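PDB 3ISR: transglutaminase-like enzymes, putative cysteine protease from Cytophaga hutchinsonii, which is a putative cysteine protease of the transglutaminase-like family, probably cleaving or modifying peptide or amide bonds through a cysteine nucleophile. Local coordinates for residues I95-E100 and N225-D230; G137-V142 and V146-D151; F207-N210 and F214-C217. All blocks are in the same frame, centred on the assembly; numbering follows the deposited sequence.

Contact 1 (I95-E100 and N225-D230)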
ATOM      1  N   ILE B  95      25.693  29.211  -7.788  1.00  6.08           N
ATOM      2  CA  ILE B  95      24.833  30.371  -7.669  1.00  5.72           C
ATOM      3  C   ILE B  95      24.554  30.615  -6.205  1.00  5.86           C
ATOM      4  O   ILE B  95      24.110  29.717  -5.495  1.00  5.40           O
ATOM      5  CB  ILE B  95      23.506  30.162  -8.455  1.00  5.43           C
ATOM      6  CG1 ILE B  95      23.808  29.860  -9.923  1.00  3.86           C
ATOM      7  CG2 ILE B  95      22.582  31.381  -8.303  1.00  4.91           C
ATOM      8  CD1 ILE B  95      22.675  29.227 -10.665  1.00  6.26           C
ATOM      9  N   ASP B  96      24.855  31.822  -5.735  1.00  6.17           N
ATOM     10  CA  ASP B  96      24.579  32.150  -4.348  1.00  6.85           C
ATOM     11  C   ASP B  96      23.070  32.138  -4.090  1.00  7.06           C
ATOM     12  O   ASP B  96      22.277  32.576  -4.930  1.00  6.83           O
ATOM     13  CB  ASP B  96      25.185  33.491  -3.951  1.00  7.45           C
ATOM     14  CG  ASP B  96      25.293  33.642  -2.441  1.00  8.55           C
ATOM     15  OD1 ASP B  96      26.264  33.115  -1.839  1.00 10.32           O
ATOM     16  OD2 ASP B  96      24.399  34.278  -1.858  1.00  6.99           O
ATOM     17  N   GLN B  97      22.697  31.607  -2.930  1.00  7.50           N
ATOM     18  CA  GLN B  97      21.304  31.390  -2.559  1.00  8.39           C
ATOM     19  C   GLN B  97      20.932  32.228  -1.348  1.00  9.75           C
ATOM     20  O   GLN B  97      19.812  32.130  -0.855  1.00  9.98           O
ATOM     21  CB  GLN B  97      21.075  29.909  -2.219  1.00  7.71           C
ATOM     22  CG  GLN B  97      21.420  28.926  -3.323  1.00  5.69           C
ATOM     23  CD  GLN B  97      20.504  29.050  -4.518  1.00  4.71           C
ATOM     24  OE1 GLN B  97      19.269  29.089  -4.379  1.00  6.89           O
ATOM     25  NE2 GLN B  97      21.088  29.113  -5.696  1.00  2.00           N
ATOM     26  N   ARG B  98      21.872  33.037  -0.857  1.00 11.53           N
ATOM     27  CA  ARG B  98      21.670  33.801   0.392  1.00 13.39           C
ATOM     28  C   ARG B  98      20.375  34.623   0.382  1.00 14.52           C
ATOM     29  O   ARG B  98      19.701  34.737   1.411  1.00 15.22           O
ATOM     30  CB  ARG B  98      22.880  34.687   0.721  1.00 13.21           C
ATOM     31  N   GLN B  99      20.017  35.173  -0.780  1.00 15.73           N
ATOM     32  CA  GLN B  99      18.740  35.891  -0.921  1.00 16.94           C
ATOM     33  C   GLN B  99      17.612  34.960  -1.359  1.00 17.47           C
ATOM     34  O   GLN B  99      16.817  35.325  -2.233  1.00 17.94           O
ATOM     35  CB  GLN B  99      18.858  37.045  -1.934  1.00 17.23           C
ATOM     36  CG  GLN B  99      19.894  38.113  -1.606  1.00 17.33           C
ATOM     37  CD  GLN B  99      19.996  39.179  -2.689  1.00 18.71           C
ATOM     38  OE1 GLN B  99      19.582  38.968  -3.832  1.00 20.90           O
ATOM     39  NE2 GLN B  99      20.556  40.327  -2.334  1.00 19.08           N
ATOM     40  N   GLU B 100      17.520  33.774  -0.755  1.00 17.97           N
ATOM     41  CA  GLU B 100      16.472  32.818  -1.142  1.00 18.05           C
ATOM     42  C   GLU B 100      15.054  33.229  -0.706  1.00 18.03           C
ATOM     43  O   GLU B 100      14.837  33.738   0.398  1.00 18.19           O
ATOM     44  CB  GLU B 100      16.806  31.402  -0.677  1.00 18.48           C
ATOM     45  N   ASN B 225      16.532  28.709 -11.291  1.00 14.96           N
ATOM     46  CA  ASN B 225      17.547  27.768 -11.731  1.00 15.10           C
ATOM     47  C   ASN B 225      17.273  26.384 -11.209  1.00 14.48           C
ATOM     48  O   ASN B 225      16.851  26.242 -10.071  1.00 14.32           O
ATOM     49  CB  ASN B 225      18.920  28.200 -11.217  1.00 14.77           C
ATOM     50  CG  ASN B 225      19.335  29.555 -11.758  1.00 17.27           C
ATOM     51  OD1 ASN B 225      19.507  30.506 -11.002  1.00 20.79           O
ATOM     52  ND2 ASN B 225      19.484  29.651 -13.071  1.00 15.77           N
ATOM     53  N   TRP B 226      17.577  25.368 -12.016  1.00 14.20           N
ATOM     54  CA  TRP B 226      17.541  23.980 -11.538  1.00 14.31           C
ATOM     55  C   TRP B 226      18.827  23.724 -10.744  1.00 14.78           C
ATOM     56  O   TRP B 226      19.932  23.833 -11.296  1.00 15.02           O
ATOM     57  CB  TRP B 226      17.428  23.006 -12.716  1.00 13.53           C
ATOM     58  CG  TRP B 226      16.105  23.025 -13.352  1.00 14.25           C
ATOM     59  CD1 TRP B 226      15.766  23.624 -14.534  1.00 15.80           C
ATOM     60  CD2 TRP B 226      14.896  22.438 -12.832  1.00 13.73           C
ATOM     61  NE1 TRP B 226      14.417  23.438 -14.786  1.00 15.81           N
ATOM     62  CE2 TRP B 226      13.866  22.713 -13.758  1.00 14.96           C
ATOM     63  CE3 TRP B 226      14.595  21.699 -11.677  1.00 13.57           C
ATOM     64  CZ2 TRP B 226      12.541  22.263 -13.574  1.00 16.11           C
ATOM     65  CZ3 TRP B 226      13.262  21.257 -11.483  1.00 14.86           C
ATOM     66  CH2 TRP B 226      12.262  21.548 -12.427  1.00 15.18           C
ATOM     67  N   ILE B 227      18.682  23.452  -9.447  1.00 13.77           N
ATOM     68  CA  ILE B 227      19.817  23.263  -8.572  1.00 13.22           C
ATOM     69  C   ILE B 227      19.884  21.773  -8.268  1.00 13.37           C
ATOM     70  O   ILE B 227      18.885  21.192  -7.852  1.00 12.88           O
ATOM     71  CB  ILE B 227      19.656  24.025  -7.241  1.00 13.06           C
ATOM     72  CG1 ILE B 227      19.400  25.538  -7.463  1.00 11.64           C
ATOM     73  CG2 ILE B 227      20.876  23.795  -6.328  1.00 14.21           C
ATOM     74  CD1 ILE B 227      20.509  26.301  -8.239  1.00 12.83           C
ATOM     75  N   ILE B 228      21.062  21.183  -8.436  1.00 13.68           N
ATOM     76  CA  ILE B 228      21.233  19.749  -8.243  1.00 14.51           C
ATOM     77  C   ILE B 228      21.476  19.342  -6.788  1.00 14.82           C
ATOM     78  O   ILE B 228      22.169  20.040  -6.037  1.00 14.55           O
ATOM     79  CB  ILE B 228      22.343  19.190  -9.175  1.00 15.05           C
ATOM     80  CG1 ILE B 228      22.208  17.656  -9.270  1.00 16.73           C
ATOM     81  CG2 ILE B 228      23.736  19.628  -8.722  1.00 15.87           C
ATOM     82  CD1 ILE B 228      22.575  17.094 -10.631  1.00 19.29           C
ATOM     83  N   PHE B 229      20.909  18.201  -6.391  1.00 14.85           N
ATOM     84  CA  PHE B 229      21.038  17.687  -5.018  1.00 14.83           C
ATOM     85  C   PHE B 229      21.180  16.176  -5.077  1.00 15.61           C
ATOM     86  O   PHE B 229      20.616  15.542  -5.957  1.00 15.56           O
ATOM     87  CB  PHE B 229      19.789  17.994  -4.195  1.00 14.98           C
ATOM     88  CG  PHE B 229      19.604  19.451  -3.891  1.00 14.91           C
ATOM     89  CD1 PHE B 229      20.090  19.992  -2.707  1.00 15.27           C
ATOM     90  CD2 PHE B 229      18.937  20.280  -4.792  1.00 15.78           C
ATOM     91  CE1 PHE B 229      19.917  21.364  -2.420  1.00 17.31           C
ATOM     92  CE2 PHE B 229      18.770  21.648  -4.526  1.00 14.81           C
ATOM     93  CZ  PHE B 229      19.259  22.188  -3.338  1.00 15.28           C
ATOM     94  N   ASP B 230      21.896  15.588  -4.128  1.00 15.09           N
ATOM     95  CA  ASP B 230      22.078  14.139  -4.139  1.00 15.65           C
ATOM     96  C   ASP B 230      22.158  13.652  -2.712  1.00 15.49           C
ATOM     97  O   ASP B 230      23.202  13.754  -2.082  1.00 16.31           O
ATOM     98  CB  ASP B 230      23.352  13.756  -4.919  1.00 15.70           C
ATOM     99  CG  ASP B 230      23.652  12.269  -4.882  1.00 16.52           C
ATOM    100  OD1 ASP B 230      22.833  11.468  -4.395  1.00 17.85           O
ATOM    101  OD2 ASP B 230      24.753  11.879  -5.333  1.00 20.39           O
TER

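Contact 2 (G137-V142 and V146-D151)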
ATOM      1  N   GLY B 137       8.413  22.073   7.376  1.00  9.81           N
ATOM      2  CA  GLY B 137       7.627  23.292   7.179  1.00 10.51           C
ATOM      3  C   GLY B 137       8.151  24.586   7.787  1.00 10.93           C
ATOM      4  O   GLY B 137       7.845  25.669   7.288  1.00 11.07           O
ATOM      5  N   LYS B 138       8.941  24.481   8.853  1.00 11.39           N
ATOM      6  CA  LYS B 138       9.416  25.660   9.589  1.00 11.85           C
ATOM      7  C   LYS B 138      10.619  26.371   8.947  1.00 12.06           C
ATOM      8  O   LYS B 138      10.855  27.545   9.225  1.00 11.95           O
ATOM      9  CB  LYS B 138       9.706  25.304  11.052  1.00 11.73           C
ATOM     10  N   ILE B 139      11.361  25.674   8.085  1.00 12.42           N
ATOM     11  CA  ILE B 139      12.548  26.254   7.420  1.00 12.90           C
ATOM     12  C   ILE B 139      12.151  27.383   6.454  1.00 13.15           C
ATOM     13  O   ILE B 139      11.246  27.213   5.621  1.00 13.54           O
ATOM     14  CB  ILE B 139      13.386  25.177   6.687  1.00 12.97           C
ATOM     15  CG1 ILE B 139      13.641  23.993   7.616  1.00 12.76           C
ATOM     16  CG2 ILE B 139      14.721  25.762   6.196  1.00 13.87           C
ATOM     17  CD1 ILE B 139      14.000  22.736   6.903  1.00 13.58           C
ATOM     18  N   GLU B 140      12.860  28.509   6.553  1.00 12.89           N
ATOM     19  CA  GLU B 140      12.397  29.802   6.026  1.00 13.00           C
ATOM     20  C   GLU B 140      12.811  30.178   4.599  1.00 12.87           C
ATOM     21  O   GLU B 140      12.211  31.083   4.007  1.00 13.50           O
ATOM     22  CB  GLU B 140      12.768  30.933   6.996  1.00 12.68           C
ATOM     23  N   ASN B 141      13.845  29.546   4.059  1.00 12.30           N
ATOM     24  CA  ASN B 141      14.188  29.779   2.658  1.00 12.00           C
ATOM     25  C   ASN B 141      14.266  28.494   1.834  1.00 11.94           C
ATOM     26  O   ASN B 141      14.727  27.458   2.319  1.00 11.74           O
ATOM     27  CB  ASN B 141      15.439  30.661   2.491  1.00 11.97           C
ATOM     28  CG  ASN B 141      16.751  29.885   2.579  1.00 11.66           C
ATOM     29  OD1 ASN B 141      17.413  29.901   3.612  1.00 13.38           O
ATOM     30  ND2 ASN B 141      17.147  29.239   1.488  1.00 10.80           N
ATOM     31  N   VAL B 142      13.806  28.594   0.591  1.00 11.55           N
ATOM     32  CA  VAL B 142      13.649  27.456  -0.294  1.00 11.38           C
ATOM     33  C   VAL B 142      14.907  26.594  -0.414  1.00 12.03           C
ATOM     34  O   VAL B 142      14.828  25.373  -0.295  1.00 11.12           O
ATOM     35  CB  VAL B 142      13.135  27.890  -1.692  1.00 11.19           C
ATOM     36  CG1 VAL B 142      12.968  26.692  -2.597  1.00  9.41           C
ATOM     37  CG2 VAL B 142      11.804  28.651  -1.563  1.00 10.28           C
ATOM     38  N   VAL B 146      15.302  22.602   0.735  1.00 14.86           N
ATOM     39  CA  VAL B 146      15.697  21.440  -0.083  1.00 14.57           C
ATOM     40  C   VAL B 146      16.951  20.768   0.467  1.00 15.00           C
ATOM     41  O   VAL B 146      17.082  19.535   0.467  1.00 14.77           O
ATOM     42  CB  VAL B 146      15.879  21.790  -1.576  1.00 14.66           C
ATOM     43  CG1 VAL B 146      16.184  20.516  -2.403  1.00 13.63           C
ATOM     44  CG2 VAL B 146      14.618  22.451  -2.126  1.00 14.36           C
ATOM     45  N   LEU B 147      17.868  21.579   0.969  1.00 14.86           N
ATOM     46  CA  LEU B 147      19.061  21.027   1.545  1.00 15.65           C
ATOM     47  C   LEU B 147      18.728  20.219   2.800  1.00 15.47           C
ATOM     48  O   LEU B 147      19.304  19.144   3.010  1.00 14.85           O
ATOM     49  CB  LEU B 147      20.073  22.139   1.848  1.00 15.79           C
ATOM     50  CG  LEU B 147      21.434  21.637   2.306  1.00 17.82           C
ATOM     51  CD1 LEU B 147      22.113  20.834   1.199  1.00 17.40           C
ATOM     52  CD2 LEU B 147      22.311  22.831   2.766  1.00 17.26           C
ATOM     53  N   ALA B 148      17.785  20.708   3.609  1.00 15.09           N
ATOM     54  CA  ALA B 148      17.352  19.966   4.792  1.00 15.28           C
ATOM     55  C   ALA B 148      16.682  18.641   4.422  1.00 15.53           C
ATOM     56  O   ALA B 148      16.821  17.638   5.149  1.00 14.41           O
ATOM     57  CB  ALA B 148      16.413  20.796   5.646  1.00 14.68           C
ATOM     58  N   ILE B 149      15.936  18.654   3.317  1.00 15.09           N
ATOM     59  CA  ILE B 149      15.312  17.436   2.806  1.00 15.58           C
ATOM     60  C   ILE B 149      16.407  16.431   2.464  1.00 15.88           C
ATOM     61  O   ILE B 149      16.348  15.261   2.872  1.00 16.30           O
ATOM     62  CB  ILE B 149      14.419  17.727   1.565  1.00 15.52           C
ATOM     63  CG1 ILE B 149      13.116  18.390   2.020  1.00 14.88           C
ATOM     64  CG2 ILE B 149      14.107  16.409   0.759  1.00 15.97           C
ATOM     65  CD1 ILE B 149      12.291  18.976   0.882  1.00 14.19           C
ATOM     66  N   THR B 150      17.423  16.919   1.757  1.00 15.98           N
ATOM     67  CA  THR B 150      18.512  16.104   1.245  1.00 16.45           C
ATOM     68  C   THR B 150      19.299  15.522   2.408  1.00 16.80           C
ATOM     69  O   THR B 150      19.661  14.335   2.400  1.00 16.26           O
ATOM     70  CB  THR B 150      19.408  16.964   0.313  1.00 17.04           C
ATOM     71  OG1 THR B 150      18.608  17.432  -0.785  1.00 18.16           O
ATOM     72  CG2 THR B 150      20.554  16.155  -0.239  1.00 18.48           C
ATOM     73  N   ASP B 151      19.553  16.350   3.417  1.00 16.77           N
ATOM     74  CA  ASP B 151      20.287  15.892   4.590  1.00 17.22           C
ATOM     75  C   ASP B 151      19.445  14.910   5.423  1.00 16.78           C
ATOM     76  O   ASP B 151      19.968  13.896   5.909  1.00 16.47           O
ATOM     77  CB  ASP B 151      20.779  17.080   5.437  1.00 17.65           C
ATOM     78  CG  ASP B 151      21.902  17.881   4.748  1.00 19.90           C
ATOM     79  OD1 ASP B 151      22.508  17.378   3.758  1.00 20.59           O
ATOM     80  OD2 ASP B 151      22.183  19.024   5.203  1.00 18.83           O
TER

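Contact 3 (F207-N210 and F214-C217)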
ATOM      1  N   PHE B 207      31.616  10.731 -12.121  1.00 10.48           N
ATOM      2  CA  PHE B 207      33.040  10.629 -11.796  1.00 11.57           C
ATOM      3  C   PHE B 207      33.217  10.311 -10.311  1.00 12.13           C
ATOM      4  O   PHE B 207      32.540  10.888  -9.459  1.00 12.63           O
ATOM      5  CB  PHE B 207      33.782  11.923 -12.182  1.00 11.46           C
ATOM      6  CG  PHE B 207      35.266  11.901 -11.869  1.00 12.04           C
ATOM      7  CD1 PHE B 207      36.061  10.814 -12.238  1.00 12.50           C
ATOM      8  CD2 PHE B 207      35.864  12.975 -11.214  1.00 12.13           C
ATOM      9  CE1 PHE B 207      37.443  10.791 -11.956  1.00 14.18           C
ATOM     10  CE2 PHE B 207      37.248  12.962 -10.922  1.00 13.49           C
ATOM     11  CZ  PHE B 207      38.031  11.870 -11.297  1.00 13.70           C
ATOM     12  N   LYS B 208      34.097   9.356 -10.024  1.00 12.84           N
ATOM     13  CA  LYS B 208      34.470   8.992  -8.654  1.00 13.88           C
ATOM     14  C   LYS B 208      33.385   8.223  -7.884  1.00 14.48           C
ATOM     15  O   LYS B 208      33.556   7.931  -6.694  1.00 14.90           O
ATOM     16  CB  LYS B 208      34.984  10.210  -7.856  1.00 14.04           C
ATOM     17  N   LEU B 209      32.296   7.869  -8.563  1.00 14.40           N
ATOM     18  CA  LEU B 209      31.337   6.916  -8.013  1.00 15.17           C
ATOM     19  C   LEU B 209      31.972   5.533  -7.881  1.00 16.00           C
ATOM     20  O   LEU B 209      32.466   4.976  -8.859  1.00 15.65           O
ATOM     21  CB  LEU B 209      30.087   6.814  -8.884  1.00 14.69           C
ATOM     22  CG  LEU B 209      29.000   5.824  -8.454  1.00 15.11           C
ATOM     23  CD1 LEU B 209      28.528   6.074  -7.028  1.00 16.10           C
ATOM     24  CD2 LEU B 209      27.825   5.864  -9.428  1.00 14.14           C
ATOM     25  N   ASN B 210      31.929   5.007  -6.660  1.00 17.11           N
ATOM     26  CA  ASN B 210      32.455   3.694  -6.309  1.00 18.85           C
ATOM     27  C   ASN B 210      31.357   2.929  -5.536  1.00 19.71           C
ATOM     28  O   ASN B 210      30.773   3.487  -4.591  1.00 20.27           O
ATOM     29  CB  ASN B 210      33.713   3.866  -5.447  1.00 18.70           C
ATOM     30  CG  ASN B 210      34.661   2.677  -5.527  1.00 19.34           C
ATOM     31  OD1 ASN B 210      35.667   2.635  -4.818  1.00 20.58           O
ATOM     32  ND2 ASN B 210      34.351   1.711  -6.384  1.00 19.21           N
ATOM     33  N   PHE B 214      25.552   3.660 -13.207  1.00 13.14           N
ATOM     34  CA  PHE B 214      24.734   4.827 -13.576  1.00 13.19           C
ATOM     35  C   PHE B 214      24.289   5.453 -12.276  1.00 13.72           C
ATOM     36  O   PHE B 214      24.201   4.766 -11.261  1.00 13.79           O
ATOM     37  CB  PHE B 214      23.506   4.412 -14.387  1.00 13.06           C
ATOM     38  CG  PHE B 214      23.822   3.960 -15.787  1.00 11.27           C
ATOM     39  CD1 PHE B 214      24.271   4.863 -16.738  1.00 10.78           C
ATOM     40  CD2 PHE B 214      23.662   2.629 -16.155  1.00 10.66           C
ATOM     41  CE1 PHE B 214      24.562   4.442 -18.047  1.00 10.26           C
ATOM     42  CE2 PHE B 214      23.949   2.201 -17.467  1.00 11.73           C
ATOM     43  CZ  PHE B 214      24.392   3.123 -18.409  1.00  8.76           C
ATOM     44  N   HIS B 215      24.040   6.756 -12.277  1.00 14.40           N
ATOM     45  CA  HIS B 215      23.709   7.412 -11.039  1.00 15.06           C
ATOM     46  C   HIS B 215      22.414   8.168 -11.219  1.00 15.39           C
ATOM     47  O   HIS B 215      22.101   8.592 -12.326  1.00 16.51           O
ATOM     48  CB  HIS B 215      24.828   8.365 -10.616  1.00 15.91           C
ATOM     49  CG  HIS B 215      24.726   8.800  -9.190  1.00 16.86           C
ATOM     50  ND1 HIS B 215      24.692   7.903  -8.147  1.00 19.58           N
ATOM     51  CD2 HIS B 215      24.641  10.028  -8.636  1.00 18.44           C
ATOM     52  CE1 HIS B 215      24.600   8.560  -7.006  1.00 18.99           C
ATOM     53  NE2 HIS B 215      24.564   9.853  -7.275  1.00 19.67           N
ATOM     54  N   ALA B 216      21.662   8.311 -10.141  1.00 14.45           N
ATOM     55  CA  ALA B 216      20.426   9.096 -10.164  1.00 15.10           C
ATOM     56  C   ALA B 216      20.387  10.060  -8.992  1.00 15.70           C
ATOM     57  O   ALA B 216      20.730   9.685  -7.877  1.00 16.84           O
ATOM     58  CB  ALA B 216      19.187   8.152 -10.133  1.00 14.21           C
ATOM     59  N   CYS B 217      19.969  11.301  -9.246  1.00 15.04           N
ATOM     60  CA  CYS B 217      19.702  12.243  -8.186  1.00 15.58           C
ATOM     61  C   CYS B 217      18.576  13.175  -8.618  1.00 14.80           C
ATOM     62  O   CYS B 217      17.725  12.796  -9.430  1.00 13.83           O
ATOM     63  CB  CYS B 217      20.962  12.978  -7.749  1.00 16.80           C
ATOM     64  SG  CYS B 217      21.861  13.721  -9.095  1.00 20.67           S
TER

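Contact 1 (I95-E100 and N225-D230)
NE2 of Q97 donates to the carbonyl O of I95 at 3.1 Å and, on the opposing segment, meets the methyl CD1 of I227 at 3.8 Å. This is the far end of strand 78-96, where the chain leaves the large antiparallel sheet through a type I beta turn, Q97 to E100, and comes alongside strand 225-229, an edge strand of the sheet in the transglutaminase-like part. The two do not bond to each other: strand 288-291 has backbone bonds to both I95 (through G289) and I228 (through L290), and the two segments meet through side chains alone. The I95 side chain starts beside its backbone N (chi1 -57°) and then runs out extended, which carries CD1 across to N225, 3.5 Å from CG and 3.9 Å from CB. Q97 behaves differently. Its chain is bent at chi2 (-67°), and the bend brings the amide back to I95 O, which lies close to the amide plane while NE2 itself stands well above the carbonyl plane. The bond fixes how the amide is turned, and I227 approaches from the opposite direction. Cutting Q97 back to an alanine would probably leave I95 O without this donor and open a gap beside the I227 methyl. Y143 of helix 142-156 and I222 of strand 215-222 also touch Q97, which is buried. Just beyond, D96 OD2 accepts from R98 N at 3.0 Å, an Asx turn that starts the bend, the N-H meeting the carboxylate from above its plane. The apolar join is thin: CD1 of I95 and CD1 of I227 are 4.4 Å apart.

Contact 2 (G137-V142 and V146-D151)
Loop 137-142 runs into the first turn of helix 142-156, with N141 at the N-cap position, and the backbone then passes from one segment to the other by an ordinary helical bond: V146 N donates to V142 O over 3.0 Å with an angle of 160° at the hydrogen. One turn on, V146 O takes two donors from the same residue, T150 N and T150 OG1, each at 2.9 Å and from opposite faces of the carbonyl plane, so the threonine hydroxyl is satisfied by the helix itself. Before the helix begins, I139 turns back towards it. Its CG1 stands beside the backbone N (chi1 -49°) and the extended chi2 drives CD1 onto A148 CB; at 3.3 Å this methyl pair is tighter than usual van der Waals contact. V146 sets CG2 near V142 O, 3.5 Å away, while its side chain also meets F229, F218 and I222 of the neighbouring sheet and C192 of helix 181-194. K145 NZ bonds to I139 O, a second tie between loop and helix. The loop joins helix 129-136 to helix 142-156, and the latter packs on the sheet of the transglutaminase-like fold.

Contact 3 (F207-N210 and F214-C217)
L209 brings its CD2 methyl against the ND1 side of H215, 4.0 Å from ND1 and 4.1 Å from CB, with the two side chains slanting across each other and the methyl oblique to the ring. The same methyl reaches back to the carbonyl O of F214 at 4.2 Å, so a single branch of the leucine does all the touching. The interaction is van der Waals in kind; no hydrogen bond joins the two segments. L209 sits in the loop that links strands 199-206 and 215-222. With CG trans to the backbone N (chi1 178°), the leucine stretches out from the loop and delivers CD2 to the histidine. F214 takes the other course: its side chain sets off away from the loop, and its ring meets that of Y205 and packs on I243, V254 and V268. Around the imidazole of H215 lie V235, which touches L209 as well, L240, A206 and T232. The NE2 of H215 is hydrogen-bonded to D230 OD2, which together with this packing should restrict how the ring can turn. ND1, on the leucine side, is the nitrogen not used in that bond. A histidine at the start of one strand paired with an aspartate just past the end of the next strand is consistent with the His-Asp part of the Cys-His-Asp triad of transglutaminase-like enzymes.

Contact 1 spans the chain most widely: its two segments bracket both others, with contact 2 coming before contact 3 in between. Contacts 1 and 2 have centres 12 Å apart and meet where helix 142-156 lies against strand 225-229 and the residue after it. The centres of contacts 1 and 3 are 21 Å apart, yet both reach one antiparallel sheet through neighbouring strands 215-222 and 225-229, and D230 at the end of contact 1 meets the histidine of contact 3. Contacts 2 and 3, with centres 24 Å apart, come no nearer than about 8 Å between nearest atoms. Strand 225-229 and D230 just after it thus lie between strand 78-96, helix 142-156 and the probable active-site histidine.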